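Local coordinates for 2S Albumin protein (PDB 6IX1), which is a 2S albumin seed protein of the hemopexin-fold family, which may bind small ligands as related legume albumins do, at residues I62-D67 with D119-S124; S169-S174 with A183-G188. All blocks are in the same frame, centred on the assembly; numbering follows the deposited sequence.

Contact 1: residues I62-D67 with D119-S124; sequences IDCSFD and DSAFRS
The sulfur of C64 and the methyl group of A121 fill the narrow space between two inner strands that run side by side in the same direction, 5° apart, without a direct hydrogen bond between them. The sulfur lies over the peptide that leaves S120, C64 SG 3.5 Å from S120 C, because chi1 (-174°) swings it to the side opposite the backbone N. The methyl carbon A121 CB then packs at 3.6 Å against F66 CD2, and the rest of that ring leads away to meet Y74 of its own sheet. Further along, D67 and R123 cross at about a right angle. D67 OD2 rests 3.6 Å from R123 CB, while R123 CD covers D67 O at 3.5 Å, a buried carbonyl oxygen with no polar partner in the model. The R123 guanidinium makes no salt bridge with D67: its NE bonds to T68 O and its NH1 to G127 O. Here the strands are joined through a water, which donates to D67 OD1 (2.6 Å) and accepts from R123 N (3.1 Å), OD1 being held also by R9 N. Looser is the partly exposed end at D63 and D119, whose carboxylates bond to G78 N and G135 N in their own blades. Inner strands aligned in this way, joined by packing and water instead of sheet hydrogen bonds, are characteristic of neighbouring blades in a hemopexin-type beta-propeller.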
loop_
_atom_site.group_PDB
_atom_site.type_symbol
_atom_site.label_atom_id
_atom_site.label_comp_id
_atom_site.label_asym_id
_atom_site.label_seq_id
_atom_site.Cartn_x
_atom_site.Cartn_y
_atom_site.Cartn_z
ATOM N N ILE A 62 -7.065 1.820 -8.368
ATOM C CA ILE A 62 -5.689 1.708 -7.867
ATOM C C ILE A 62 -5.512 0.337 -7.202
ATOM O O ILE A 62 -6.247 -0.005 -6.294
ATOM C CB ILE A 62 -5.395 2.867 -6.910
ATOM C CG1 ILE A 62 -5.413 4.193 -7.642
ATOM C CG2 ILE A 62 -4.104 2.647 -6.147
ATOM C CD1 ILE A 62 -5.380 5.422 -6.753
ATOM N N ASP A 63 -4.536 -0.420 -7.745
ATOM C CA ASP A 63 -4.296 -1.804 -7.280
ATOM C C ASP A 63 -2.998 -1.954 -6.507
ATOM O O ASP A 63 -2.676 -3.061 -6.041
ATOM C CB ASP A 63 -4.394 -2.862 -8.380
ATOM C CG ASP A 63 -3.396 -2.691 -9.500
ATOM O OD1 ASP A 63 -2.377 -2.007 -9.241
ATOM O OD2 ASP A 63 -3.546 -3.417 -10.491
ATOM N N CYS A 64 -2.283 -0.861 -6.287
ATOM C CA CYS A 64 -1.084 -0.798 -5.441
ATOM C C CYS A 64 -0.741 0.671 -5.234
ATOM O O CYS A 64 -1.062 1.486 -6.092
ATOM C CB CYS A 64 0.074 -1.589 -6.075
ATOM S SG CYS A 64 1.551 -1.720 -5.028
ATOM N N SER A 65 -0.164 0.959 -4.095
ATOM C CA SER A 65 0.234 2.343 -3.797
ATOM C C SER A 65 1.266 2.355 -2.710
ATOM O O SER A 65 1.271 1.421 -1.939
ATOM C CB SER A 65 -0.932 3.180 -3.365
ATOM O OG SER A 65 -1.689 2.603 -2.297
ATOM N N PHE A 66 2.039 3.443 -2.633
ATOM C CA PHE A 66 2.871 3.713 -1.464
ATOM C C PHE A 66 3.145 5.196 -1.344
ATOM O O PHE A 66 3.413 5.848 -2.317
ATOM C CB PHE A 66 4.160 2.890 -1.456
ATOM C CG PHE A 66 5.041 3.002 -2.663
ATOM C CD1 PHE A 66 6.008 4.016 -2.702
ATOM C CD2 PHE A 66 4.939 2.150 -3.740
ATOM C CE1 PHE A 66 6.882 4.121 -3.769
ATOM C CE2 PHE A 66 5.804 2.288 -4.841
ATOM C CZ PHE A 66 6.807 3.209 -4.822
ATOM N N ASP A 67 3.194 5.597 -0.100
ATOM C CA ASP A 67 3.623 6.972 0.214
ATOM C C ASP A 67 5.164 7.059 0.104
ATOM O O ASP A 67 5.871 6.073 0.400
ATOM C CB ASP A 67 3.165 7.397 1.603
ATOM C CG ASP A 67 3.402 6.329 2.680
ATOM O OD1 ASP A 67 2.748 5.198 2.573
ATOM O OD2 ASP A 67 4.243 6.531 3.594
ATOM N N ASP A 119 1.746 -6.202 -6.489
ATOM C CA ASP A 119 0.566 -6.499 -5.655
ATOM C C ASP A 119 0.439 -5.500 -4.519
ATOM O O ASP A 119 -0.717 -5.117 -4.224
ATOM C CB ASP A 119 0.697 -7.891 -5.043
ATOM C CG ASP A 119 0.574 -9.070 -6.010
ATOM O OD1 ASP A 119 0.065 -8.846 -7.149
ATOM O OD2 ASP A 119 1.026 -10.163 -5.670
ATOM N N SER A 120 1.522 -5.169 -3.871
ATOM C CA SER A 120 1.418 -4.375 -2.654
ATOM C C SER A 120 2.744 -3.710 -2.378
ATOM O O SER A 120 3.765 -4.168 -2.953
ATOM C CB SER A 120 1.030 -5.220 -1.445
ATOM O OG SER A 120 0.497 -4.471 -0.406
ATOM N N ALA A 121 2.753 -2.713 -1.510
ATOM C CA ALA A 121 3.957 -2.012 -1.175
ATOM C C ALA A 121 3.813 -1.283 0.131
ATOM O O ALA A 121 2.663 -0.899 0.449
ATOM C CB ALA A 121 4.279 -1.031 -2.226
ATOM N N PHE A 122 4.887 -0.976 0.829
ATOM C CA PHE A 122 4.752 -0.094 1.994
ATOM C C PHE A 122 6.062 0.578 2.232
ATOM O O PHE A 122 7.109 0.028 1.831
ATOM C CB PHE A 122 4.235 -0.775 3.256
ATOM C CG PHE A 122 5.102 -1.790 3.940
ATOM C CD1 PHE A 122 6.048 -1.436 4.839
ATOM C CD2 PHE A 122 4.967 -3.143 3.665
ATOM C CE1 PHE A 122 6.778 -2.394 5.492
ATOM C CE2 PHE A 122 5.644 -4.126 4.335
ATOM C CZ PHE A 122 6.603 -3.713 5.208
ATOM N N ARG A 123 6.037 1.733 2.850
ATOM C CA ARG A 123 7.218 2.543 3.121
ATOM C C ARG A 123 8.028 2.016 4.284
ATOM O O ARG A 123 7.502 1.766 5.371
ATOM C CB ARG A 123 6.707 3.953 3.390
ATOM C CG ARG A 123 7.778 5.024 3.637
ATOM C CD ARG A 123 8.603 5.330 2.442
ATOM N NE ARG A 123 9.370 6.525 2.601
ATOM C CZ ARG A 123 10.601 6.641 3.136
ATOM N NH1 ARG A 123 11.285 5.542 3.448
ATOM N NH2 ARG A 123 11.221 7.783 3.237
ATOM N N SER A 124 9.313 1.820 4.038
ATOM C CA SER A 124 10.216 1.312 5.066
ATOM C C SER A 124 10.624 2.447 5.987
ATOM O O SER A 124 10.601 3.651 5.653
ATOM C CB SER A 124 11.431 0.678 4.414
ATOM O OG SER A 124 12.331 0.129 5.365
HETATM O O HOH W 1 3.169 2.747 3.200
#

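Contact 2: residues S169-S174 with A183-G188; sequences SGIDAS and AYLFKG. With SO4 (sulfate ion), chain D.
K187 folds its chain back along the 169-174 segment, so that K187 NZ donates to S169 OG at 2.8 Å and to G170 O at 2.9 Å. The bend at chi2 (69°) and another at chi4 bring CD and CE past G170 O, and NZ consequently meets that oxygen from above the carbonyl plane. Without this side chain, as with an alanine here, S169 OG and G170 O would probably lose their shared donor and a gap would open beside the G170 carbonyl. Next to the lysine, D172 OD2 receives G188 N at 2.8 Å on its anti side, in a nearly straight bond (167°) that probably steadies the backbone at G188. One residue back along the strand, F186 O is gripped by two backbone donors, D172 N at 2.8 Å and A173 N at 3.2 Å. Two successive residues facing F186 make a classic beta bulge, placed where the innermost strand of a propeller blade begins its antiparallel hairpin pairing. F186 N returns a bond to A173 O (2.8 Å), and the same oxygen lies at the edge of the F186 ring, near its plane. Against the face that carries S174 and L185, I171 CD1 touches L185 CD1 at 4.0 Å, with F122 of the adjoining blade also on L185. Farther out, S169 OG is bonded to I166 O, which receives a weak bond from K187 NZ as well. Earlier in strand 182-187, the Y184 ring stacks on F175, and Y184 OH donates to O2 of a sulfate at 2.7 Å, an ion probably from the crystallisation liquor that G32 N and Y191 OH also bind.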
loop_
_atom_site.group_PDB
_atom_site.type_symbol
_atom_site.label_atom_id
_atom_site.label_comp_id
_atom_site.label_asym_id
_atom_site.label_seq_id
_atom_site.Cartn_x
_atom_site.Cartn_y
_atom_site.Cartn_z
ATOM N N SER A 169 2.620 -16.358 0.854
ATOM C CA SER A 169 2.345 -16.575 -0.582
ATOM C C SER A 169 1.976 -15.291 -1.318
ATOM O O SER A 169 1.803 -15.331 -2.511
ATOM C CB SER A 169 1.223 -17.581 -0.685
ATOM O OG SER A 169 -0.054 -17.022 -0.297
ATOM N N GLY A 170 1.907 -14.162 -0.593
ATOM C CA GLY A 170 1.553 -12.868 -1.213
ATOM C C GLY A 170 0.689 -12.016 -0.321
ATOM O O GLY A 170 0.134 -12.494 0.673
ATOM N N ILE A 171 0.737 -10.743 -0.664
ATOM C CA ILE A 171 0.074 -9.638 0.086
ATOM C C ILE A 171 -0.776 -8.871 -0.932
ATOM O O ILE A 171 -0.293 -8.562 -2.003
ATOM C CB ILE A 171 1.149 -8.768 0.782
ATOM C CG1 ILE A 171 2.003 -9.640 1.716
ATOM C CG2 ILE A 171 0.529 -7.596 1.484
ATOM C CD1 ILE A 171 3.173 -8.975 2.352
ATOM N N ASP A 172 -2.057 -8.576 -0.591
ATOM C CA ASP A 172 -2.962 -7.789 -1.449
ATOM C C ASP A 172 -2.811 -6.280 -1.231
ATOM O O ASP A 172 -3.080 -5.522 -2.153
ATOM C CB ASP A 172 -4.410 -8.188 -1.236
ATOM C CG ASP A 172 -4.722 -9.560 -1.808
ATOM O OD1 ASP A 172 -4.036 -10.017 -2.738
ATOM O OD2 ASP A 172 -5.641 -10.187 -1.264
ATOM N N ALA A 173 -2.499 -5.844 0.003
ATOM C CA ALA A 173 -2.391 -4.401 0.265
ATOM C C ALA A 173 -1.582 -4.233 1.540
ATOM O O ALA A 173 -1.522 -5.187 2.360
ATOM C CB ALA A 173 -3.767 -3.732 0.414
ATOM N N SER A 174 -1.019 -3.066 1.757
ATOM C CA SER A 174 -0.223 -2.837 2.968
ATOM C C SER A 174 -0.013 -1.340 3.108
ATOM O O SER A 174 0.009 -0.655 2.126
ATOM C CB SER A 174 1.146 -3.571 2.876
ATOM O OG SER A 174 1.843 -3.264 1.639
ATOM N N ALA A 183 3.662 -1.963 10.521
ATOM C CA ALA A 183 3.028 -1.999 9.208
ATOM C C ALA A 183 1.831 -2.907 9.251
ATOM O O ALA A 183 1.815 -3.834 10.056
ATOM C CB ALA A 183 3.985 -2.458 8.151
ATOM N N TYR A 184 0.875 -2.668 8.361
ATOM C CA TYR A 184 -0.335 -3.489 8.247
ATOM C C TYR A 184 -0.267 -4.208 6.898
ATOM O O TYR A 184 -0.038 -3.569 5.880
ATOM C CB TYR A 184 -1.582 -2.619 8.292
ATOM C CG TYR A 184 -1.832 -2.022 9.612
ATOM C CD1 TYR A 184 -1.276 -0.815 9.964
ATOM C CD2 TYR A 184 -2.599 -2.676 10.558
ATOM C CE1 TYR A 184 -1.454 -0.305 11.246
ATOM C CE2 TYR A 184 -2.778 -2.170 11.831
ATOM C CZ TYR A 184 -2.272 -0.931 12.164
ATOM O OH TYR A 184 -2.412 -0.396 13.415
ATOM N N LEU A 185 -0.494 -5.525 6.950
ATOM C CA LEU A 185 -0.479 -6.361 5.714
ATOM C C LEU A 185 -1.913 -6.936 5.607
ATOM O O LEU A 185 -2.484 -7.417 6.575
ATOM C CB LEU A 185 0.514 -7.533 5.837
ATOM C CG LEU A 185 1.917 -7.166 6.308
ATOM C CD1 LEU A 185 2.736 -8.452 6.321
ATOM C CD2 LEU A 185 2.574 -6.170 5.342
ATOM N N PHE A 186 -2.426 -6.863 4.404
ATOM C CA PHE A 186 -3.786 -7.336 4.116
ATOM C C PHE A 186 -3.728 -8.414 3.018
ATOM O O PHE A 186 -2.998 -8.291 2.068
ATOM C CB PHE A 186 -4.648 -6.185 3.573
ATOM C CG PHE A 186 -4.811 -5.041 4.530
ATOM C CD1 PHE A 186 -3.921 -4.030 4.616
ATOM C CD2 PHE A 186 -5.835 -5.030 5.418
ATOM C CE1 PHE A 186 -4.076 -3.020 5.564
ATOM C CE2 PHE A 186 -6.041 -4.093 6.412
ATOM C CZ PHE A 186 -5.139 -3.059 6.460
ATOM N N LYS A 187 -4.538 -9.427 3.174
ATOM C CA LYS A 187 -4.614 -10.537 2.205
ATOM C C LYS A 187 -6.051 -11.064 2.262
ATOM O O LYS A 187 -6.480 -11.583 3.318
ATOM C CB LYS A 187 -3.607 -11.643 2.520
ATOM C CG LYS A 187 -3.668 -12.932 1.706
ATOM C CD LYS A 187 -3.269 -12.669 0.356
ATOM C CE LYS A 187 -2.748 -13.915 -0.396
ATOM N NZ LYS A 187 -1.546 -14.733 0.068
ATOM N N GLY A 188 -6.764 -10.858 1.169
ATOM C CA GLY A 188 -8.192 -11.144 1.130
ATOM C C GLY A 188 -8.929 -10.512 2.279
ATOM O O GLY A 188 -8.746 -9.304 2.499
HETATM S S SO4 D . -4.723 -3.013 14.982
HETATM O O1 SO4 D . -5.479 -3.072 16.184
HETATM O O2 SO4 D . -3.804 -1.938 15.138
HETATM O O3 SO4 D . -5.536 -2.742 13.911
HETATM O O4 SO4 D . -4.018 -4.232 14.699
#

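How the contacts relate
Contact 1 closes before contact 2 opens along the chain, and their centres lie 10 Å apart. They illustrate the two kinds of joint a propeller needs: 62-67 with 119-124 spans two successive blades, whereas 169-174 with 183-188 lies within the next one, in its first hairpin. Contact 1 sits near the middle of the chain and contact 2 somewhat farther out. Strand 120-123 links them, since S174 OG probably hydrogen-bonds both S120 OG (2.7 Å) and A121 O (2.8 Å). Inner strands 64-67, 120-123 and 173-176 are thus connected in sequence around the core, the first of these joints made by packing and a water, the second by those probable bonds of S174.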